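Local coordinates for VP5 (Halorubrum pleomorphic virus 6, PDB 6QGL), which probably drives fusion of the viral envelope with the host cell membrane, as the envelope protein of a haloarchaeal pleomorphic virus, at residues D44-Q49 with A141-S146; Y111-R116 with V173-G178; L184-N189 with V202-K207; V386-S391 with T420-D425. All blocks are in the same frame, centred on the assembly; numbering follows the deposited sequence.

Contact 1 (D44-Q49 with A141-S146); sequences DVLRNQ and ADVGLS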
loop_
_atom_site.group_PDB
_atom_site.type_symbol
_atom_site.label_atom_id
_atom_site.label_comp_id
_atom_site.label_asym_id
_atom_site.label_seq_id
_atom_site.Cartn_x
_atom_site.Cartn_y
_atom_site.Cartn_z
ATOM N N ASP A 44 -21.401 22.050 -0.221
ATOM C CA ASP A 44 -20.587 21.591 0.901
ATOM C C ASP A 44 -20.469 20.072 0.915
ATOM O O ASP A 44 -19.366 19.560 1.121
ATOM C CB ASP A 44 -21.144 22.104 2.238
ATOM C CG ASP A 44 -20.969 23.592 2.491
ATOM O OD1 ASP A 44 -20.239 24.247 1.721
ATOM O OD2 ASP A 44 -21.558 24.099 3.465
ATOM N N VAL A 45 -21.592 19.356 0.665
ATOM C CA VAL A 45 -21.614 17.887 0.641
ATOM C C VAL A 45 -20.800 17.349 -0.538
ATOM O O VAL A 45 -20.030 16.402 -0.349
ATOM C CB VAL A 45 -23.044 17.297 0.742
ATOM C CG1 VAL A 45 -23.118 15.858 0.231
ATOM C CG2 VAL A 45 -23.529 17.366 2.187
ATOM N N LEU A 46 -20.917 17.980 -1.726
ATOM C CA LEU A 46 -20.146 17.563 -2.903
ATOM C C LEU A 46 -18.647 17.735 -2.660
ATOM O O LEU A 46 -17.889 16.811 -2.951
ATOM C CB LEU A 46 -20.595 18.278 -4.199
ATOM C CG LEU A 46 -19.817 17.915 -5.491
ATOM C CD1 LEU A 46 -19.945 16.434 -5.848
ATOM C CD2 LEU A 46 -20.245 18.758 -6.660
ATOM N N ARG A 47 -18.234 18.882 -2.074
ATOM C CA ARG A 47 -16.835 19.169 -1.745
ATOM C C ARG A 47 -16.263 18.153 -0.755
ATOM O O ARG A 47 -15.130 17.707 -0.943
ATOM C CB ARG A 47 -16.661 20.603 -1.224
ATOM C CG ARG A 47 -16.669 21.653 -2.327
ATOM C CD ARG A 47 -16.199 23.007 -1.828
ATOM N NE ARG A 47 -17.186 23.659 -0.969
ATOM C CZ ARG A 47 -18.126 24.489 -1.406
ATOM N NH1 ARG A 47 -18.224 24.776 -2.697
ATOM N NH2 ARG A 47 -18.977 25.041 -0.554
ATOM N N ASN A 48 -17.058 17.750 0.258
ATOM C CA ASN A 48 -16.638 16.751 1.244
ATOM C C ASN A 48 -16.494 15.374 0.607
ATOM O O ASN A 48 -15.501 14.697 0.869
ATOM C CB ASN A 48 -17.593 16.701 2.442
ATOM C CG ASN A 48 -17.490 17.892 3.365
ATOM O OD1 ASN A 48 -16.409 18.454 3.593
ATOM N ND2 ASN A 48 -18.618 18.294 3.935
ATOM N N GLN A 49 -17.458 14.985 -0.256
ATOM C CA GLN A 49 -17.447 13.706 -0.966
ATOM C C GLN A 49 -16.293 13.610 -1.962
ATOM O O GLN A 49 -15.694 12.538 -2.079
ATOM C CB GLN A 49 -18.799 13.413 -1.632
ATOM C CG GLN A 49 -19.894 13.072 -0.617
ATOM C CD GLN A 49 -21.222 12.649 -1.201
ATOM O OE1 GLN A 49 -21.408 12.520 -2.418
ATOM N NE2 GLN A 49 -22.185 12.402 -0.325
ATOM N N ALA A 141 -22.470 22.681 -11.026
ATOM C CA ALA A 141 -22.337 24.117 -11.282
ATOM C C ALA A 141 -22.352 24.992 -10.018
ATOM O O ALA A 141 -22.305 26.224 -10.113
ATOM C CB ALA A 141 -23.386 24.575 -12.278
ATOM N N ASP A 142 -22.366 24.349 -8.844
ATOM C CA ASP A 142 -22.336 24.998 -7.534
ATOM C C ASP A 142 -20.921 24.917 -6.922
ATOM O O ASP A 142 -20.661 25.519 -5.878
ATOM C CB ASP A 142 -23.395 24.369 -6.605
ATOM C CG ASP A 142 -23.262 22.875 -6.349
ATOM O OD1 ASP A 142 -22.345 22.247 -6.922
ATOM O OD2 ASP A 142 -24.077 22.333 -5.579
ATOM N N VAL A 143 -20.015 24.156 -7.578
ATOM C CA VAL A 143 -18.617 23.960 -7.165
ATOM C C VAL A 143 -17.711 24.356 -8.337
ATOM O O VAL A 143 -18.003 24.008 -9.481
ATOM C CB VAL A 143 -18.351 22.500 -6.682
ATOM C CG1 VAL A 143 -16.908 22.309 -6.226
ATOM C CG2 VAL A 143 -19.307 22.105 -5.564
ATOM N N GLY A 144 -16.648 25.097 -8.045
ATOM C CA GLY A 144 -15.699 25.524 -9.063
ATOM C C GLY A 144 -14.700 24.440 -9.411
ATOM O O GLY A 144 -14.399 23.578 -8.576
ATOM N N LEU A 145 -14.173 24.487 -10.648
ATOM C CA LEU A 145 -13.162 23.551 -11.141
ATOM C C LEU A 145 -11.868 23.674 -10.350
ATOM O O LEU A 145 -11.146 22.686 -10.214
ATOM C CB LEU A 145 -12.881 23.768 -12.631
ATOM C CG LEU A 145 -13.927 23.252 -13.611
ATOM C CD1 LEU A 145 -13.700 23.832 -14.971
ATOM C CD2 LEU A 145 -13.906 21.739 -13.707
ATOM N N SER A 146 -11.595 24.876 -9.797
ATOM C CA SER A 146 -10.428 25.169 -8.960
ATOM C C SER A 146 -10.391 24.273 -7.716
ATOM O O SER A 146 -9.328 24.108 -7.116
ATOM C CB SER A 146 -10.422 26.638 -8.549
ATOM O OG SER A 146 -11.554 26.961 -7.759
#
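Leu-46 overlaps Val-143 by one methyl branch. Its CD2 lies 3.6 Å from Val-143 CG2, and the two side chains cross at a slant. The CG of Leu-46 points opposite its backbone N (chi1 179°), which extends the isobutyl group from helix 43-66 toward the loop. The same CD2 passes Asp-142 OD1 at 4.1 Å without a polar interaction. Val-143 uses its second branch on the next residue of the helix: CG1 rests on Arg-47 CG at 4.0 Å. CG2, besides meeting Leu-46, also lies near the guanidinium of Arg-47.

The Arg-47 chain bends at chi3 (-72°) and carries the guanidinium to Asp-44 of its own helix. NH2 forms a salt bridge with Asp-44 OD1 at 2.7 Å, with the oxygen 24° out of the guanidinium plane. NH1 comes only to 4.1 Å from Asp-142 O, near the guanidinium plane, and makes no hydrogen bond there. The carboxylate of Asp-142 is also too far for an ion pair, with OD1 6.4 Å from NH1. The contact is thus apolar, with the charge of Arg-47 met within its own helix.

Ala-141 leaves helix 97-140 with positive phi, and Val-143 follows in the link to helix 145-148. Leu-46 also touches Thr-136 and His-140, so the start of helix 43-66 packs against both the end of helix 97-140 and the link beyond it.

Contact 2 (Y111-R116 with V173-G178); sequences YETTVR and VSMPDG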
loop_
_atom_site.group_PDB
_atom_site.type_symbol
_atom_site.label_atom_id
_atom_site.label_comp_id
_atom_site.label_asym_id
_atom_site.label_seq_id
_atom_site.Cartn_x
_atom_site.Cartn_y
_atom_site.Cartn_z
ATOM N N TYR A 111 5.631 -12.250 -16.834
ATOM C CA TYR A 111 5.697 -11.709 -15.479
ATOM C C TYR A 111 5.726 -10.185 -15.486
ATOM O O TYR A 111 4.955 -9.570 -14.750
ATOM C CB TYR A 111 6.854 -12.334 -14.679
ATOM C CG TYR A 111 6.978 -11.901 -13.228
ATOM C CD1 TYR A 111 5.851 -11.767 -12.413
ATOM C CD2 TYR A 111 8.188 -11.436 -12.729
ATOM C CE1 TYR A 111 5.953 -11.298 -11.103
ATOM C CE2 TYR A 111 8.299 -10.950 -11.424
ATOM C CZ TYR A 111 7.182 -10.902 -10.606
ATOM O OH TYR A 111 7.276 -10.418 -9.324
ATOM N N GLU A 112 6.576 -9.580 -16.342
ATOM C CA GLU A 112 6.706 -8.128 -16.490
ATOM C C GLU A 112 5.400 -7.507 -16.976
ATOM O O GLU A 112 5.013 -6.461 -16.457
ATOM C CB GLU A 112 7.869 -7.763 -17.426
ATOM C CG GLU A 112 8.165 -6.268 -17.489
ATOM C CD GLU A 112 9.398 -5.839 -18.260
ATOM O OE1 GLU A 112 10.254 -6.706 -18.541
ATOM O OE2 GLU A 112 9.513 -4.632 -18.578
ATOM N N THR A 113 4.720 -8.159 -17.951
ATOM C CA THR A 113 3.446 -7.693 -18.501
ATOM C C THR A 113 2.413 -7.583 -17.386
ATOM O O THR A 113 1.765 -6.553 -17.284
ATOM C CB THR A 113 2.990 -8.570 -19.682
ATOM O OG1 THR A 113 4.007 -8.552 -20.682
ATOM C CG2 THR A 113 1.680 -8.093 -20.304
ATOM N N THR A 114 2.319 -8.601 -16.516
ATOM C CA THR A 114 1.392 -8.628 -15.386
ATOM C C THR A 114 1.656 -7.467 -14.421
ATOM O O THR A 114 0.730 -6.716 -14.123
ATOM C CB THR A 114 1.423 -10.012 -14.720
ATOM O OG1 THR A 114 1.110 -10.990 -15.709
ATOM C CG2 THR A 114 0.448 -10.136 -13.560
ATOM N N VAL A 115 2.919 -7.306 -13.975
ATOM C CA VAL A 115 3.360 -6.262 -13.042
ATOM C C VAL A 115 3.113 -4.870 -13.634
ATOM O O VAL A 115 2.500 -4.032 -12.969
ATOM C CB VAL A 115 4.835 -6.489 -12.576
ATOM C CG1 VAL A 115 5.334 -5.336 -11.711
ATOM C CG2 VAL A 115 4.983 -7.807 -11.830
ATOM N N ARG A 116 3.547 -4.643 -14.892
ATOM C CA ARG A 116 3.365 -3.361 -15.577
ATOM C C ARG A 116 1.904 -3.034 -15.821
ATOM O O ARG A 116 1.492 -1.917 -15.513
ATOM C CB ARG A 116 4.156 -3.296 -16.882
ATOM C CG ARG A 116 5.639 -3.123 -16.665
ATOM C CD ARG A 116 6.301 -2.533 -17.887
ATOM N NE ARG A 116 7.747 -2.645 -17.775
ATOM C CZ ARG A 116 8.543 -1.722 -17.246
ATOM N NH1 ARG A 116 8.039 -0.573 -16.802
ATOM N NH2 ARG A 116 9.845 -1.935 -17.164
ATOM N N VAL A 173 1.777 1.483 -25.065
ATOM C CA VAL A 173 2.900 0.905 -24.330
ATOM C C VAL A 173 3.127 -0.478 -24.946
ATOM O O VAL A 173 2.168 -1.238 -25.105
ATOM C CB VAL A 173 2.619 0.844 -22.797
ATOM C CG1 VAL A 173 3.649 -0.015 -22.060
ATOM C CG2 VAL A 173 2.569 2.242 -22.194
ATOM N N SER A 174 4.375 -0.783 -25.338
ATOM C CA SER A 174 4.698 -2.079 -25.923
ATOM C C SER A 174 5.078 -3.053 -24.820
ATOM O O SER A 174 6.176 -2.971 -24.260
ATOM C CB SER A 174 5.793 -1.954 -26.978
ATOM O OG SER A 174 5.335 -1.196 -28.085
ATOM N N MET A 175 4.126 -3.934 -24.460
ATOM C CA MET A 175 4.318 -4.934 -23.414
ATOM C C MET A 175 5.302 -6.007 -23.892
ATOM O O MET A 175 5.310 -6.323 -25.085
ATOM C CB MET A 175 2.975 -5.532 -22.946
ATOM C CG MET A 175 2.145 -4.577 -22.089
ATOM S SD MET A 175 2.992 -4.013 -20.584
ATOM C CE MET A 175 1.778 -2.926 -19.915
ATOM N N PRO A 176 6.172 -6.540 -23.000
ATOM C CA PRO A 176 7.173 -7.527 -23.444
ATOM C C PRO A 176 6.634 -8.799 -24.090
ATOM O O PRO A 176 7.384 -9.454 -24.808
ATOM C CB PRO A 176 7.947 -7.850 -22.168
ATOM C CG PRO A 176 7.692 -6.720 -21.259
ATOM C CD PRO A 176 6.318 -6.242 -21.562
ATOM N N ASP A 177 5.351 -9.148 -23.860
ATOM C CA ASP A 177 4.751 -10.353 -24.440
ATOM C C ASP A 177 4.256 -10.151 -25.892
ATOM O O ASP A 177 3.631 -11.048 -26.460
ATOM C CB ASP A 177 3.649 -10.914 -23.519
ATOM C CG ASP A 177 2.427 -10.034 -23.343
ATOM O OD1 ASP A 177 2.497 -8.835 -23.695
ATOM O OD2 ASP A 177 1.406 -10.538 -22.835
ATOM N N GLY A 178 4.573 -8.992 -26.472
ATOM C CA GLY A 178 4.210 -8.644 -27.842
ATOM C C GLY A 178 2.904 -7.896 -28.000
ATOM O O GLY A 178 2.588 -7.448 -29.105
#
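Met-175, just past strand 166-174, lies against Thr-113 and Arg-116 of helix 97-140. Its CB sits 3.9 Å from Thr-113 CG2. The chain then bends at chi2 (-59°), which carries SD and CE over to Arg-116. CE is 3.9 Å from Arg-116 CB, so the methyl meets the aliphatic root of the arginine.

Pro-176 comes next and presents its ring to two residues. CG lies 3.6 Å from Glu-112 CD, and the two side chains cross at about a right angle. CD lies 3.4 Å from Thr-113 OG1.

Asp-177 crosses Thr-113 at about a right angle too. Its OD2 is 3.5 Å from Thr-113 CG2. OD1 approaches the threonine hydroxyl, but no hydrogen bond forms between them: Thr-113 OG1 bonds to Asp-109 O in its own helix, and Asp-177 OD1 bonds to Thr-179 OG1. Gly-178 closes a type I turn through its N to Met-175 O at 3.1 Å. This turn joins strands 166-174 and 180-189 as a hairpin.

Beside the proline, Glu-112 and Arg-116 pair one helical turn apart. Arg-116 NE reaches Glu-112 OE2 at 2.8 Å and NH2 binds the same oxygen, both with OE2 in the guanidinium plane. Arg-247 takes the other oxygen, OE1, and Asp-240 also pairs with Arg-116. No hydrogen bond crosses between the two segments, so they meet by van der Waals contact. The proline and methionine of the turn lie beside a charge network that ties helix 97-140 to helix 229-257.

Contact 3 (L184-N189 with V202-K207); sequences LTFRHN and VEYNPK
Glu-203 pairs with Arg-187 on the adjacent antiparallel strand and also reaches Thr-185. Its CB starts 4.1 Å from Phe-186 O. CG then touches two neighbours, 3.7 Å from Thr-185 CG2 and 3.9 Å from Arg-187 CB. The chain stays extended, with CG opposite the backbone N (chi1 -169°), and this brings the carboxylate over the adjacent strand. OE1 takes Arg-187 NH2 at 2.8 Å in a salt bridge. The guanidinium and carboxylate planes stand 83° apart, so this is a single-nitrogen grip and not a flat two-pronged pair. OE2 lies beside Thr-185 CG2 and has a salt bridge of its own with Lys-169 of strand 166-174.

Phe-186 and Tyr-204 form a hydrogen-bonded pair, as do His-188 and Val-202. Each pair has two backbone bonds. Their side chains occupy the other face of the sheet. There Phe-186 and Tyr-204 run side by side, and their rings meet obliquely, CD2 to CE1 at 4.2 Å. Past the last paired residue, Asn-205 ND2 donates to Thr-185 OG1 at 2.8 Å, nearly in the amide plane. That hydroxyl also bonds to Thr-171.

The hairpin thus has two unlike faces. Phe-186 and His-188 meet Phe-151 on one. On the other, the buried Glu-203 has both oxygens paired with cations, one from each of two strands, which would favour its charged form.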
loop_
_atom_site.group_PDB
_atom_site.type_symbol
_atom_site.label_atom_id
_atom_site.label_comp_id
_atom_site.label_asym_id
_atom_site.label_seq_id
_atom_site.Cartn_x
_atom_site.Cartn_y
_atom_site.Cartn_z
ATOM N N LEU A 184 -3.067 5.897 -20.157
ATOM C CA LEU A 184 -3.696 7.203 -20.310
ATOM C C LEU A 184 -2.739 8.301 -19.888
ATOM O O LEU A 184 -2.246 8.295 -18.760
ATOM C CB LEU A 184 -5.031 7.300 -19.546
ATOM C CG LEU A 184 -6.144 6.315 -19.938
ATOM C CD1 LEU A 184 -7.305 6.409 -18.983
ATOM C CD2 LEU A 184 -6.623 6.534 -21.368
ATOM N N THR A 185 -2.430 9.209 -20.815
ATOM C CA THR A 185 -1.580 10.357 -20.547
ATOM C C THR A 185 -2.509 11.483 -20.134
ATOM O O THR A 185 -3.421 11.850 -20.883
ATOM C CB THR A 185 -0.681 10.676 -21.744
ATOM O OG1 THR A 185 0.229 9.594 -21.903
ATOM C CG2 THR A 185 0.108 11.969 -21.561
ATOM N N PHE A 186 -2.304 11.994 -18.919
ATOM C CA PHE A 186 -3.125 13.062 -18.381
ATOM C C PHE A 186 -2.655 14.433 -18.848
ATOM O O PHE A 186 -1.564 14.867 -18.481
ATOM C CB PHE A 186 -3.182 12.991 -16.843
ATOM C CG PHE A 186 -4.010 14.096 -16.241
ATOM C CD1 PHE A 186 -5.397 14.008 -16.202
ATOM C CD2 PHE A 186 -3.409 15.246 -15.747
ATOM C CE1 PHE A 186 -6.165 15.047 -15.676
ATOM C CE2 PHE A 186 -4.179 16.287 -15.237
ATOM C CZ PHE A 186 -5.551 16.180 -15.196
ATOM N N ARG A 187 -3.503 15.127 -19.618
ATOM C CA ARG A 187 -3.263 16.494 -20.076
ATOM C C ARG A 187 -4.287 17.400 -19.390
ATOM O O ARG A 187 -5.451 17.022 -19.274
ATOM C CB ARG A 187 -3.353 16.604 -21.614
ATOM C CG ARG A 187 -3.148 18.024 -22.155
ATOM C CD ARG A 187 -2.937 18.042 -23.654
ATOM N NE ARG A 187 -2.829 19.406 -24.179
ATOM C CZ ARG A 187 -1.703 20.112 -24.248
ATOM N NH1 ARG A 187 -1.712 21.341 -24.743
ATOM N NH2 ARG A 187 -0.560 19.595 -23.812
ATOM N N HIS A 188 -3.841 18.575 -18.915
ATOM C CA HIS A 188 -4.675 19.576 -18.252
ATOM C C HIS A 188 -4.305 20.966 -18.748
ATOM O O HIS A 188 -3.146 21.363 -18.654
ATOM C CB HIS A 188 -4.532 19.491 -16.720
ATOM C CG HIS A 188 -5.324 20.521 -15.973
ATOM N ND1 HIS A 188 -6.658 20.326 -15.673
ATOM C CD2 HIS A 188 -4.942 21.728 -15.496
ATOM C CE1 HIS A 188 -7.043 21.415 -15.029
ATOM N NE2 HIS A 188 -6.045 22.284 -14.893
ATOM N N ASN A 189 -5.301 21.696 -19.272
ATOM C CA ASN A 189 -5.159 23.073 -19.746
ATOM C C ASN A 189 -6.285 23.915 -19.150
ATOM O O ASN A 189 -7.458 23.572 -19.321
ATOM C CB ASN A 189 -5.165 23.150 -21.281
ATOM C CG ASN A 189 -4.802 24.515 -21.823
ATOM O OD1 ASN A 189 -3.994 25.251 -21.244
ATOM N ND2 ASN A 189 -5.383 24.885 -22.952
ATOM N N VAL A 202 -0.255 21.177 -18.195
ATOM C CA VAL A 202 0.520 20.043 -17.702
ATOM C C VAL A 202 0.105 18.788 -18.478
ATOM O O VAL A 202 -1.071 18.619 -18.796
ATOM C CB VAL A 202 0.490 19.869 -16.153
ATOM C CG1 VAL A 202 -0.809 19.233 -15.658
ATOM C CG2 VAL A 202 1.706 19.087 -15.659
ATOM N N GLU A 203 1.079 17.952 -18.837
ATOM C CA GLU A 203 0.851 16.700 -19.549
ATOM C C GLU A 203 1.880 15.699 -19.071
ATOM O O GLU A 203 3.077 15.940 -19.236
ATOM C CB GLU A 203 0.909 16.890 -21.075
ATOM C CG GLU A 203 0.413 15.671 -21.838
ATOM C CD GLU A 203 0.384 15.772 -23.351
ATOM O OE1 GLU A 203 0.173 16.887 -23.881
ATOM O OE2 GLU A 203 0.555 14.721 -24.009
ATOM N N TYR A 204 1.423 14.606 -18.432
ATOM C CA TYR A 204 2.304 13.573 -17.885
ATOM C C TYR A 204 1.607 12.223 -17.656
ATOM O O TYR A 204 0.390 12.102 -17.819
ATOM C CB TYR A 204 2.995 14.071 -16.590
ATOM C CG TYR A 204 2.078 14.240 -15.398
ATOM C CD1 TYR A 204 1.256 15.356 -15.276
ATOM C CD2 TYR A 204 2.093 13.324 -14.349
ATOM C CE1 TYR A 204 0.423 15.523 -14.173
ATOM C CE2 TYR A 204 1.271 13.484 -13.237
ATOM C CZ TYR A 204 0.437 14.583 -13.155
ATOM O OH TYR A 204 -0.369 14.732 -12.054
ATOM N N ASN A 205 2.406 11.215 -17.287
ATOM C CA ASN A 205 2.014 9.841 -16.969
ATOM C C ASN A 205 3.130 9.239 -16.084
ATOM O O ASN A 205 4.122 9.940 -15.868
ATOM C CB ASN A 205 1.780 9.020 -18.260
ATOM C CG ASN A 205 2.917 8.991 -19.254
ATOM O OD1 ASN A 205 4.097 8.898 -18.909
ATOM N ND2 ASN A 205 2.581 9.038 -20.531
ATOM N N PRO A 206 3.052 7.980 -15.573
ATOM C CA PRO A 206 4.162 7.466 -14.749
ATOM C C PRO A 206 5.521 7.394 -15.461
ATOM O O PRO A 206 6.545 7.399 -14.784
ATOM C CB PRO A 206 3.678 6.073 -14.332
ATOM C CG PRO A 206 2.207 6.117 -14.465
ATOM C CD PRO A 206 1.969 6.979 -15.666
ATOM N N LYS A 207 5.537 7.344 -16.811
ATOM C CA LYS A 207 6.768 7.232 -17.608
ATOM C C LYS A 207 7.529 8.546 -17.806
ATOM O O LYS A 207 8.754 8.554 -17.673
ATOM C CB LYS A 207 6.489 6.584 -18.977
ATOM C CG LYS A 207 6.174 5.093 -18.933
ATOM C CD LYS A 207 6.003 4.540 -20.349
ATOM C CE LYS A 207 5.893 3.039 -20.412
ATOM N NZ LYS A 207 7.190 2.374 -20.128
#

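Contact 4 (V386-S391 with T420-D425); sequences VTTVES and TITNVD
The contact lies at one end of the pairing of strands 382-388 and 422-431 in the branched antiparallel sheet near one end of the molecule, where Thr-388 faces Val-424. These two form a non-hydrogen-bonded pair with CA atoms 4.4 Å apart, and their side chains diverge. The short strand axes run at 126°, well away from a flat antiparallel pair. A backbone bond lies to each side of the pair. Asp-425 N donates to Thr-387 O at 2.8 Å, in the carbonyl plane. Val-389 N donates to Asn-423 O at 2.8 Å, almost in line with the carbonyl.

Strand 382-388 ends here. A type I turn from Thr-388 to Ser-391, closed by Ser-391 N on Thr-388 O at 3.1 Å, leads it back into strand 393-397. Strand 382-388 is therefore flanked by two partners, its hairpin mate 393-397 and strand 422-431.

The side chains meet in two groups. Val-386 CG1 sits 3.8 Å from Val-424 CG2, and the two valines cross at about a right angle. Thr-422 places its methyl between its own backbone N and carbonyl carbon, with OG1 opposite the N (chi1 -170°). That turns CG2 onto Thr-388, 3.6 Å from CB, and CG2 of Thr-388 is equally near. Thr-422 OG1 lies 3.8 Å from Glu-390 CG, in the turn. Val-389 lies against Asn-423, with its CG2 3.8 Å from Asn-423 CB. Backbone bonds also join Thr-422 to Val-367 of strand 366-367 and Val-424 to Ser-365, and Ile-363 packs on Val-386.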
loop_
_atom_site.group_PDB
_atom_site.type_symbol
_atom_site.label_atom_id
_atom_site.label_comp_id
_atom_site.label_asym_id
_atom_site.label_seq_id
_atom_site.Cartn_x
_atom_site.Cartn_y
_atom_site.Cartn_z
ATOM N N VAL A 386 -16.217 5.862 26.995
ATOM C CA VAL A 386 -16.195 6.881 28.044
ATOM C C VAL A 386 -16.802 6.322 29.329
ATOM O O VAL A 386 -17.956 5.892 29.327
ATOM C CB VAL A 386 -16.905 8.190 27.589
ATOM C CG1 VAL A 386 -16.792 9.284 28.648
ATOM C CG2 VAL A 386 -16.361 8.681 26.250
ATOM N N THR A 387 -16.020 6.337 30.422
ATOM C CA THR A 387 -16.462 5.882 31.737
ATOM C C THR A 387 -16.651 7.101 32.628
ATOM O O THR A 387 -15.714 7.879 32.809
ATOM C CB THR A 387 -15.499 4.830 32.316
ATOM O OG1 THR A 387 -15.503 3.682 31.464
ATOM C CG2 THR A 387 -15.869 4.409 33.739
ATOM N N THR A 388 -17.867 7.273 33.167
ATOM C CA THR A 388 -18.195 8.404 34.037
ATOM C C THR A 388 -17.805 8.114 35.487
ATOM O O THR A 388 -17.474 6.975 35.826
ATOM C CB THR A 388 -19.669 8.837 33.888
ATOM O OG1 THR A 388 -20.534 7.895 34.522
ATOM C CG2 THR A 388 -20.083 9.070 32.438
ATOM N N VAL A 389 -17.862 9.150 36.340
ATOM C CA VAL A 389 -17.548 9.116 37.771
ATOM C C VAL A 389 -18.588 8.238 38.532
ATOM O O VAL A 389 -18.271 7.692 39.592
ATOM C CB VAL A 389 -17.371 10.571 38.320
ATOM C CG1 VAL A 389 -17.391 10.634 39.842
ATOM C CG2 VAL A 389 -16.080 11.193 37.801
ATOM N N GLU A 390 -19.783 8.028 37.933
ATOM C CA GLU A 390 -20.865 7.196 38.475
ATOM C C GLU A 390 -20.737 5.718 38.053
ATOM O O GLU A 390 -21.681 4.944 38.230
ATOM C CB GLU A 390 -22.237 7.764 38.062
ATOM C CG GLU A 390 -22.594 9.082 38.731
ATOM C CD GLU A 390 -22.682 9.061 40.245
ATOM O OE1 GLU A 390 -23.291 8.117 40.801
ATOM O OE2 GLU A 390 -22.137 9.995 40.878
ATOM N N SER A 391 -19.558 5.334 37.514
ATOM C CA SER A 391 -19.191 3.992 37.042
ATOM C C SER A 391 -20.107 3.469 35.925
ATOM O O SER A 391 -20.436 2.279 35.885
ATOM C CB SER A 391 -19.078 3.001 38.198
ATOM O OG SER A 391 -17.866 3.197 38.905
ATOM N N THR A 420 -27.024 11.933 33.553
ATOM C CA THR A 420 -26.592 12.793 32.447
ATOM C C THR A 420 -25.591 13.848 32.907
ATOM O O THR A 420 -24.663 14.159 32.169
ATOM C CB THR A 420 -27.800 13.420 31.755
ATOM O OG1 THR A 420 -28.617 14.040 32.746
ATOM C CG2 THR A 420 -28.617 12.404 30.980
ATOM N N ILE A 421 -25.780 14.397 34.117
ATOM C CA ILE A 421 -24.885 15.408 34.683
ATOM C C ILE A 421 -23.886 14.694 35.592
ATOM O O ILE A 421 -24.247 14.265 36.692
ATOM C CB ILE A 421 -25.670 16.547 35.395
ATOM C CG1 ILE A 421 -26.725 17.162 34.445
ATOM C CG2 ILE A 421 -24.713 17.619 35.945
ATOM C CD1 ILE A 421 -27.802 17.963 35.092
ATOM N N THR A 422 -22.641 14.540 35.108
ATOM C CA THR A 422 -21.549 13.839 35.794
ATOM C C THR A 422 -20.191 14.322 35.246
ATOM O O THR A 422 -20.151 15.307 34.500
ATOM C CB THR A 422 -21.761 12.294 35.706
ATOM O OG1 THR A 422 -20.835 11.616 36.556
ATOM C CG2 THR A 422 -21.669 11.762 34.284
ATOM N N ASN A 423 -19.090 13.643 35.637
ATOM C CA ASN A 423 -17.732 13.949 35.184
ATOM C C ASN A 423 -17.079 12.687 34.644
ATOM O O ASN A 423 -17.361 11.604 35.138
ATOM C CB ASN A 423 -16.890 14.583 36.301
ATOM C CG ASN A 423 -17.427 15.902 36.796
ATOM O OD1 ASN A 423 -16.916 16.975 36.466
ATOM N ND2 ASN A 423 -18.474 15.853 37.602
ATOM N N VAL A 424 -16.269 12.814 33.591
ATOM C CA VAL A 424 -15.555 11.695 32.972
ATOM C C VAL A 424 -14.465 11.226 33.949
ATOM O O VAL A 424 -13.677 12.042 34.431
ATOM C CB VAL A 424 -14.979 12.070 31.571
ATOM C CG1 VAL A 424 -14.179 10.921 30.963
ATOM C CG2 VAL A 424 -16.084 12.509 30.615
ATOM N N ASP A 425 -14.463 9.925 34.270
ATOM C CA ASP A 425 -13.476 9.300 35.152
ATOM C C ASP A 425 -12.230 8.961 34.326
ATOM O O ASP A 425 -11.109 9.277 34.729
ATOM C CB ASP A 425 -14.062 8.027 35.797
ATOM C CG ASP A 425 -13.170 7.397 36.850
ATOM O OD1 ASP A 425 -13.065 7.968 37.958
ATOM O OD2 ASP A 425 -12.588 6.327 36.569
#

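In the fold
Contacts 1, 2 and 3 lie within the N-terminal region of the envelope protein; contact 4 comes later in the chain. Contacts 1 and 2 interlock along the sequence: the segments alternate, and helix 97-140 runs between their sites, whose centres are 39 Å apart. Contacts 2 and 3 share the four-stranded antiparallel sheet that lies along that helix, and they touch through Val-173 and Lys-207. Contact 3 is 23 Å from contact 1, centre to centre, without touching it. Contact 4 belongs to a separate sheet, 62 Å from contact 2 between centres and across the chain's centre. The protein thus combines a helix-rich N-terminal part with a beta-rich later part.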